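Local coordinates for protein phosphoserine aminotransferase (Bacillus alcalophilus, PDB 1W23) that catalyses the reversible, pyridoxal-phosphate-dependent amino transfer between phosphoserine and 2-oxoglutarate in serine biosynthesis, and acts likewise on phosphohydroxythreonine, at residues F80-L88 against K105-E115; L87-V97 against F136-I147. All coordinates share one frame; numbering follows the deposited sequence.

Overall arrangement
One run of chain, helix 75-87, strand 93-98 and helix 101-111, supplies three of the four elements; strand 142-148 comes from farther on. Interaction 1 pairs the two helices; interaction 2 sets strand 93-98 beside strand 142-148 in the seven-stranded mixed sheet of the cofactor-binding domain. Their centres lie about 10 Å apart, and they share Leu87 and Leu88. The helices rest on the sheet where Ala110 CB comes 3.2 Å from Tyr96 OH, Pro84 CB 3.5 Å from Tyr144 OH and Ala106 CB 3.7 Å from His146 CE1. Between nearest atoms, the side chain of Phe80 is about 4 Å from the pyridoxal phosphate, that of His146 about 8 Å.

Interaction 1. Residues F80-L88 against K105-E115; sequences FTMLPMNLL and KALKEAKLLGE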
# COMPACT_ATOMS: atom_id res chain seq x y z
N PHE A 80 -8.75 10.19 -5.83
CA PHE A 80 -9.15 11.56 -6.15
C PHE A 80 -8.56 12.05 -7.45
O PHE A 80 -9.20 12.82 -8.16
CB PHE A 80 -8.76 12.54 -5.04
CG PHE A 80 -9.39 12.33 -3.66
CD1 PHE A 80 -8.81 12.92 -2.57
CD2 PHE A 80 -10.56 11.60 -3.50
CE1 PHE A 80 -9.38 12.81 -1.30
CE2 PHE A 80 -11.13 11.48 -2.24
CZ PHE A 80 -10.57 12.11 -1.18
N THR A 81 -7.33 11.66 -7.76
CA THR A 81 -6.71 12.02 -9.06
C THR A 81 -6.91 10.94 -10.12
O THR A 81 -7.14 11.25 -11.30
CB THR A 81 -5.23 12.41 -8.87
OG1 THR A 81 -4.79 13.01 -10.12
CG2 THR A 81 -4.30 11.29 -8.54
N MET A 82 -6.89 9.63 -9.78
CA MET A 82 -7.03 8.60 -10.79
C MET A 82 -8.37 8.68 -11.48
O MET A 82 -8.46 8.47 -12.69
CB MET A 82 -6.72 7.25 -10.12
CG MET A 82 -6.50 6.13 -11.08
SD MET A 82 -5.98 4.66 -10.22
CE MET A 82 -6.05 3.39 -11.45
N LEU A 83 -9.43 9.01 -10.75
CA LEU A 83 -10.77 9.09 -11.36
C LEU A 83 -10.82 10.13 -12.47
O LEU A 83 -11.10 9.79 -13.63
CB LEU A 83 -11.82 9.31 -10.26
CG LEU A 83 -13.19 9.93 -10.78
CD1 LEU A 83 -13.92 8.90 -11.57
CD2 LEU A 83 -14.01 10.51 -9.65
N PRO A 84 -10.49 11.41 -12.22
CA PRO A 84 -10.52 12.38 -13.35
C PRO A 84 -9.47 12.07 -14.40
O PRO A 84 -9.69 12.32 -15.58
CB PRO A 84 -10.33 13.72 -12.65
CG PRO A 84 -9.67 13.40 -11.32
CD PRO A 84 -10.31 12.11 -10.94
N MET A 85 -8.32 11.51 -14.02
CA MET A 85 -7.33 11.15 -15.07
C MET A 85 -7.90 10.19 -16.10
O MET A 85 -7.57 10.22 -17.26
CB MET A 85 -6.13 10.37 -14.54
CG MET A 85 -5.11 11.26 -13.91
SD MET A 85 -3.73 10.28 -13.35
CE MET A 85 -2.69 11.56 -12.66
N ASN A 86 -8.81 9.31 -15.68
CA ASN A 86 -9.40 8.35 -16.56
C ASN A 86 -10.68 8.81 -17.20
O ASN A 86 -10.92 8.41 -18.34
CB ASN A 86 -9.63 7.00 -15.82
CG ASN A 86 -8.35 6.21 -15.62
OD1 ASN A 86 -8.10 5.23 -16.34
ND2 ASN A 86 -7.51 6.63 -14.66
N LEU A 87 -11.51 9.58 -16.54
CA LEU A 87 -12.84 9.92 -17.05
C LEU A 87 -13.03 11.39 -17.41
O LEU A 87 -13.97 11.72 -18.16
CB LEU A 87 -13.93 9.52 -16.02
CG LEU A 87 -14.29 8.05 -15.87
CD1 LEU A 87 -15.46 7.96 -14.88
CD2 LEU A 87 -14.57 7.38 -17.22
N LEU A 88 -12.22 12.29 -16.91
CA LEU A 88 -12.45 13.73 -17.19
C LEU A 88 -11.75 14.09 -18.47
O LEU A 88 -10.59 14.54 -18.48
CB LEU A 88 -12.00 14.54 -15.96
CG LEU A 88 -12.25 16.05 -16.05
CD1 LEU A 88 -13.66 16.36 -16.45
CD2 LEU A 88 -11.92 16.76 -14.74
N LYS A 105 -11.48 17.83 -1.06
CA LYS A 105 -10.18 17.31 -1.49
C LYS A 105 -10.33 16.59 -2.81
O LYS A 105 -9.42 16.64 -3.68
CB LYS A 105 -9.59 16.44 -0.38
CG LYS A 105 -8.86 17.21 0.73
CD LYS A 105 -8.73 16.38 2.00
CE LYS A 105 -7.32 15.96 2.33
NZ LYS A 105 -6.48 17.10 2.79
N ALA A 106 -11.44 15.89 -3.04
CA ALA A 106 -11.68 15.22 -4.31
C ALA A 106 -11.82 16.25 -5.45
O ALA A 106 -11.22 16.12 -6.52
CB ALA A 106 -12.89 14.28 -4.24
N LEU A 107 -12.61 17.29 -5.20
CA LEU A 107 -12.81 18.36 -6.19
C LEU A 107 -11.49 18.96 -6.58
O LEU A 107 -11.24 19.22 -7.77
CB LEU A 107 -13.78 19.38 -5.63
CG LEU A 107 -13.93 20.67 -6.43
CD1 LEU A 107 -14.49 20.43 -7.81
CD2 LEU A 107 -14.80 21.68 -5.70
N LYS A 108 -10.64 19.25 -5.60
CA LYS A 108 -9.36 19.93 -5.81
C LYS A 108 -8.54 19.18 -6.85
O LYS A 108 -7.90 19.76 -7.73
CB LYS A 108 -8.61 20.10 -4.51
CG LYS A 108 -7.20 20.60 -4.59
CD LYS A 108 -6.49 20.61 -3.24
CE LYS A 108 -5.00 20.88 -3.26
NZ LYS A 108 -4.64 22.18 -3.90
N GLU A 109 -8.49 17.83 -6.75
CA GLU A 109 -7.66 17.07 -7.68
C GLU A 109 -8.23 17.10 -9.07
O GLU A 109 -7.47 17.13 -10.06
CB GLU A 109 -7.47 15.64 -7.18
CG GLU A 109 -6.72 15.55 -5.88
CD GLU A 109 -5.41 16.31 -5.89
OE1 GLU A 109 -4.59 16.08 -6.83
OE2 GLU A 109 -5.20 17.12 -4.95
N ALA A 110 -9.55 17.07 -9.23
CA ALA A 110 -10.13 17.18 -10.55
C ALA A 110 -9.86 18.52 -11.19
O ALA A 110 -9.63 18.58 -12.41
CB ALA A 110 -11.63 16.88 -10.50
N LYS A 111 -9.82 19.60 -10.43
CA LYS A 111 -9.58 20.94 -10.95
C LYS A 111 -8.22 21.02 -11.58
O LYS A 111 -8.03 21.82 -12.54
CB LYS A 111 -9.60 21.96 -9.83
CG LYS A 111 -10.94 22.30 -9.31
CD LYS A 111 -10.90 23.64 -8.56
CE LYS A 111 -12.25 24.10 -8.20
NZ LYS A 111 -12.59 25.00 -7.09
N LEU A 112 -7.24 20.24 -11.14
CA LEU A 112 -5.95 20.21 -11.77
C LEU A 112 -5.97 19.59 -13.16
O LEU A 112 -5.05 19.83 -13.99
CB LEU A 112 -4.91 19.44 -10.90
CG LEU A 112 -4.60 20.05 -9.53
CD1 LEU A 112 -3.68 19.22 -8.60
CD2 LEU A 112 -4.04 21.48 -9.73
N LEU A 113 -6.97 18.80 -13.44
CA LEU A 113 -6.97 18.01 -14.67
C LEU A 113 -8.01 18.42 -15.69
O LEU A 113 -7.97 18.03 -16.86
CB LEU A 113 -7.17 16.55 -14.29
CG LEU A 113 -6.02 16.00 -13.44
CD1 LEU A 113 -6.42 14.63 -12.92
CD2 LEU A 113 -4.70 15.95 -14.21
N GLY A 114 -9.02 19.18 -15.32
CA GLY A 114 -10.02 19.59 -16.30
C GLY A 114 -11.08 20.45 -15.66
O GLY A 114 -10.90 20.95 -14.54
N GLU A 115 -12.16 20.68 -16.40
CA GLU A 115 -13.24 21.53 -15.93
C GLU A 115 -14.03 20.81 -14.84
O GLU A 115 -14.28 19.61 -14.96
CB GLU A 115 -14.20 21.88 -17.08
CG GLU A 115 -15.25 22.88 -16.72
CD GLU A 115 -16.09 23.49 -17.81
OE1 GLU A 115 -15.95 23.12 -19.01
OE2 GLU A 115 -16.91 24.39 -17.43
O HOH W 1 -11.86 13.51 -7.65
O HOH W 2 -5.03 15.71 -9.58
O HOH W 3 -10.06 17.26 -19.05
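Phe80 lays one face of its ring on Ala106, whose CB stands 4.0 Å from the ring centroid in a CH-pi contact, while Lys105 CB approaches Phe80 CE1 obliquely. The ring is brought there by CG standing anti to the carbonyl carbon (chi1 -63°). Helices 80-87 and 105-111 run in broadly the same direction, their axes 41° apart and 8.2 Å at closest approach. The tight part lies at Phe80, Ala106, Pro84 and Ala110, where the two alanines let the helices come close: Pro84 CB meets Ala110 CB at 4.0 Å. No direct hydrogen bond joins the segments; one water donates to both Phe80 O and Ala106 O, and another accepts from Thr81 OG1 while donating to Glu109 O and OE1. The other carboxylate oxygen, Glu109 OE2, is hydrogen-bonded to Thr222 OG1 of the second subunit. The side toward solvent holds Leu88, Leu113 and Gly114, partly exposed yet still touching, with exposed Glu115 beyond. Leu113 CD1 fits among Thr81 OG1, Pro84 CG and Met85 CG, 3.7 Å from the last, and Leu88 CD2 lies 3.7 Å from Gly114 CA; a CB on that glycine would clash with Leu88 CG. An alanine in place of Phe80 is likely to leave Ala106 without its aromatic cover and open a gap beside the cofactor. Helices 75-87 and 101-111 pack side by side on the central sheet of the class-V aminotransferase (fold type I), Phe80 carrying the contact to the cofactor pocket.

Interaction 2. Residues L87-V97 against F136-I147; sequences LLTKGTIGNYV and FQLNENDAYLHI
Parallel neighbours in the central sheet of the cofactor-binding domain, strands 93-97 and 144-147 are joined through Asn95: its N donates to Tyr144 O, and its O accepts from His146 N at 2.8 Å. With CG anti to the backbone N (chi1 -160°), the Asn95 amide reaches Gln137 of the loop and Asp142 where strand 142-148 begins. ND2 gives one bond to Gln137 O (3.0 Å), in the carbonyl plane on a lone pair, and another to Asp142 OD2 (2.9 Å) on the syn side, tilted 33° from the carboxylate plane. Asn139 N reaches the same Asp142 oxygen from the opposite face, and that oxygen is also hydrogen-bonded to His166 NE2. Strand 93-98, helix 101-111 and parallel strand 115-121 form a beta-alpha-beta unit, and strand 142-148 flanks strand 93-98 on its other edge. On the other face of the sheet, Tyr144 OH donates to Tyr96 OH at 2.7 Å, their ring planes 83° apart. Tyr96 takes His146 CB over its face, 3.9 Å from the centroid, while His146 NE2 is hydrogen-bonded to Tyr191 OH. Gly94 CA lies over the Tyr144 ring, where a CB would clash with the hydroxyl. Val97 CG2 sits over the Phe136 ring, 4.0 Å from its centroid.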
# COMPACT_ATOMS: atom_id res chain seq x y z
N LEU A 87 -11.51 9.58 -16.54
CA LEU A 87 -12.84 9.92 -17.05
C LEU A 87 -13.03 11.39 -17.41
O LEU A 87 -13.97 11.72 -18.16
CB LEU A 87 -13.93 9.52 -16.02
CG LEU A 87 -14.29 8.05 -15.87
CD1 LEU A 87 -15.46 7.96 -14.88
CD2 LEU A 87 -14.57 7.38 -17.22
N LEU A 88 -12.22 12.29 -16.91
CA LEU A 88 -12.45 13.73 -17.19
C LEU A 88 -11.75 14.09 -18.47
O LEU A 88 -10.59 14.54 -18.48
CB LEU A 88 -12.00 14.54 -15.96
CG LEU A 88 -12.25 16.05 -16.05
CD1 LEU A 88 -13.66 16.36 -16.45
CD2 LEU A 88 -11.92 16.76 -14.74
N THR A 89 -12.42 13.90 -19.58
CA THR A 89 -11.85 14.11 -20.91
C THR A 89 -12.14 15.52 -21.38
O THR A 89 -13.00 16.26 -20.84
CB THR A 89 -12.47 13.14 -21.93
OG1 THR A 89 -13.87 13.36 -21.97
CG2 THR A 89 -12.26 11.70 -21.54
N LYS A 90 -11.44 15.97 -22.41
CA LYS A 90 -11.64 17.29 -22.95
C LYS A 90 -13.09 17.52 -23.34
O LYS A 90 -13.74 16.69 -24.00
CB LYS A 90 -10.78 17.45 -24.21
CG LYS A 90 -10.78 18.83 -24.80
CD LYS A 90 -9.74 18.88 -25.93
CE LYS A 90 -9.93 20.20 -26.66
NZ LYS A 90 -8.91 20.37 -27.74
N GLY A 91 -13.59 18.68 -22.91
CA GLY A 91 -14.97 18.97 -23.25
C GLY A 91 -15.98 18.51 -22.23
O GLY A 91 -17.15 18.85 -22.39
N THR A 92 -15.58 17.78 -21.18
CA THR A 92 -16.49 17.28 -20.15
C THR A 92 -16.18 17.92 -18.82
O THR A 92 -15.15 18.57 -18.65
CB THR A 92 -16.48 15.72 -20.05
OG1 THR A 92 -15.23 15.29 -19.52
CG2 THR A 92 -16.68 15.05 -21.40
N ILE A 93 -17.08 17.69 -17.85
CA ILE A 93 -17.00 18.36 -16.54
C ILE A 93 -17.01 17.33 -15.43
O ILE A 93 -17.84 16.43 -15.42
CB ILE A 93 -18.22 19.30 -16.39
CG1 ILE A 93 -18.19 20.42 -17.46
CG2 ILE A 93 -18.31 19.87 -14.99
CD1 ILE A 93 -19.48 21.28 -17.48
N GLY A 94 -16.10 17.51 -14.47
CA GLY A 94 -16.17 16.70 -13.24
C GLY A 94 -17.06 17.42 -12.25
O GLY A 94 -16.72 18.49 -11.73
N ASN A 95 -18.27 16.90 -12.04
CA ASN A 95 -19.30 17.57 -11.25
C ASN A 95 -19.35 16.96 -9.85
O ASN A 95 -19.44 15.73 -9.74
CB ASN A 95 -20.66 17.42 -11.96
CG ASN A 95 -21.68 18.44 -11.53
OD1 ASN A 95 -21.40 19.30 -10.68
ND2 ASN A 95 -22.90 18.38 -12.12
N TYR A 96 -19.23 17.77 -8.82
CA TYR A 96 -19.06 17.33 -7.42
C TYR A 96 -20.18 17.86 -6.55
O TYR A 96 -20.57 19.02 -6.64
CB TYR A 96 -17.69 17.89 -6.85
CG TYR A 96 -16.55 17.03 -7.42
CD1 TYR A 96 -16.13 17.24 -8.73
CD2 TYR A 96 -15.93 16.02 -6.71
CE1 TYR A 96 -15.12 16.49 -9.29
CE2 TYR A 96 -14.92 15.21 -7.26
CZ TYR A 96 -14.51 15.45 -8.54
OH TYR A 96 -13.57 14.66 -9.17
N VAL A 97 -20.64 17.02 -5.62
CA VAL A 97 -21.52 17.43 -4.54
C VAL A 97 -20.65 17.58 -3.30
O VAL A 97 -20.01 16.61 -2.85
CB VAL A 97 -22.67 16.46 -4.29
CG1 VAL A 97 -23.59 16.95 -3.16
CG2 VAL A 97 -23.49 16.20 -5.54
N PHE A 136 -29.62 19.64 -7.11
CA PHE A 136 -28.41 19.31 -7.87
C PHE A 136 -28.47 19.94 -9.25
O PHE A 136 -29.43 19.81 -10.02
CB PHE A 136 -28.26 17.81 -8.06
CG PHE A 136 -27.87 17.01 -6.83
CD1 PHE A 136 -27.88 17.51 -5.54
CD2 PHE A 136 -27.51 15.68 -7.02
CE1 PHE A 136 -27.50 16.66 -4.48
CE2 PHE A 136 -27.11 14.90 -5.98
CZ PHE A 136 -27.12 15.38 -4.72
N GLN A 137 -27.38 20.66 -9.55
CA GLN A 137 -27.22 21.33 -10.83
C GLN A 137 -26.31 20.43 -11.70
O GLN A 137 -25.12 20.29 -11.44
CB GLN A 137 -26.64 22.72 -10.66
CG GLN A 137 -27.52 23.57 -9.72
CD GLN A 137 -29.01 23.55 -10.09
OE1 GLN A 137 -29.96 23.32 -9.33
NE2 GLN A 137 -29.27 23.82 -11.37
N LEU A 138 -26.94 19.84 -12.71
CA LEU A 138 -26.32 18.87 -13.59
C LEU A 138 -26.03 19.49 -14.94
O LEU A 138 -26.74 20.45 -15.38
CB LEU A 138 -27.21 17.65 -13.72
CG LEU A 138 -27.65 16.96 -12.43
CD1 LEU A 138 -28.57 15.79 -12.74
CD2 LEU A 138 -26.42 16.59 -11.58
N ASN A 139 -25.03 18.95 -15.65
CA ASN A 139 -24.64 19.48 -16.95
C ASN A 139 -24.70 18.36 -17.96
O ASN A 139 -24.32 17.21 -17.64
CB ASN A 139 -23.19 20.04 -16.94
CG ASN A 139 -23.00 21.06 -15.84
OD1 ASN A 139 -23.52 22.18 -15.93
ND2 ASN A 139 -22.31 20.69 -14.78
N GLU A 140 -25.16 18.66 -19.18
CA GLU A 140 -25.23 17.62 -20.23
C GLU A 140 -23.85 16.97 -20.51
O GLU A 140 -23.81 15.79 -20.89
CB GLU A 140 -25.82 18.25 -21.47
CG GLU A 140 -25.02 19.40 -22.21
CD GLU A 140 -25.74 19.70 -23.54
OE1 GLU A 140 -26.60 20.64 -23.81
OE2 GLU A 140 -25.36 18.87 -24.46
N ASN A 141 -22.80 17.76 -20.34
CA ASN A 141 -21.46 17.26 -20.62
C ASN A 141 -20.73 16.87 -19.34
O ASN A 141 -19.47 16.83 -19.33
CB ASN A 141 -20.66 18.29 -21.44
CG ASN A 141 -20.47 19.63 -20.75
OD1 ASN A 141 -21.43 20.14 -20.13
ND2 ASN A 141 -19.31 20.26 -20.86
N ASP A 142 -21.43 16.58 -18.25
CA ASP A 142 -20.78 15.96 -17.09
C ASP A 142 -20.10 14.67 -17.48
O ASP A 142 -20.70 13.77 -18.10
CB ASP A 142 -21.78 15.68 -15.97
CG ASP A 142 -22.26 16.89 -15.22
OD1 ASP A 142 -21.58 17.95 -15.21
OD2 ASP A 142 -23.34 16.79 -14.56
N ALA A 143 -18.84 14.51 -17.07
CA ALA A 143 -18.14 13.22 -17.18
C ALA A 143 -18.66 12.25 -16.12
O ALA A 143 -18.67 11.01 -16.31
CB ALA A 143 -16.64 13.42 -17.01
N TYR A 144 -19.08 12.76 -14.98
CA TYR A 144 -19.55 12.01 -13.82
C TYR A 144 -20.10 13.00 -12.84
O TYR A 144 -19.85 14.20 -12.92
CB TYR A 144 -18.39 11.21 -13.22
CG TYR A 144 -17.17 11.97 -12.81
CD1 TYR A 144 -16.05 11.96 -13.66
CD2 TYR A 144 -17.09 12.69 -11.62
CE1 TYR A 144 -14.90 12.66 -13.33
CE2 TYR A 144 -15.96 13.39 -11.30
CZ TYR A 144 -14.86 13.37 -12.12
OH TYR A 144 -13.70 14.06 -11.83
N LEU A 145 -20.84 12.46 -11.85
CA LEU A 145 -21.26 13.19 -10.66
C LEU A 145 -20.66 12.47 -9.47
O LEU A 145 -20.92 11.27 -9.31
CB LEU A 145 -22.78 13.21 -10.52
CG LEU A 145 -23.30 14.00 -9.31
CD1 LEU A 145 -23.00 15.48 -9.46
CD2 LEU A 145 -24.78 13.72 -9.12
N HIS A 146 -19.85 13.18 -8.68
CA HIS A 146 -19.12 12.58 -7.55
C HIS A 146 -19.73 13.02 -6.24
O HIS A 146 -19.96 14.22 -6.03
CB HIS A 146 -17.64 13.01 -7.63
CG HIS A 146 -16.79 12.42 -6.54
ND1 HIS A 146 -16.78 12.90 -5.21
CD2 HIS A 146 -15.86 11.44 -6.60
CE1 HIS A 146 -15.87 12.18 -4.53
NE2 HIS A 146 -15.32 11.27 -5.35
N ILE A 147 -19.97 12.04 -5.35
CA ILE A 147 -20.46 12.27 -4.01
C ILE A 147 -19.53 11.60 -3.01
O ILE A 147 -18.74 10.71 -3.34
CB ILE A 147 -21.90 11.73 -3.84
CG1 ILE A 147 -21.99 10.21 -3.90
CG2 ILE A 147 -22.85 12.40 -4.84
CD1 ILE A 147 -23.35 9.65 -3.56
O HOH W 4 -17.96 14.61 -3.31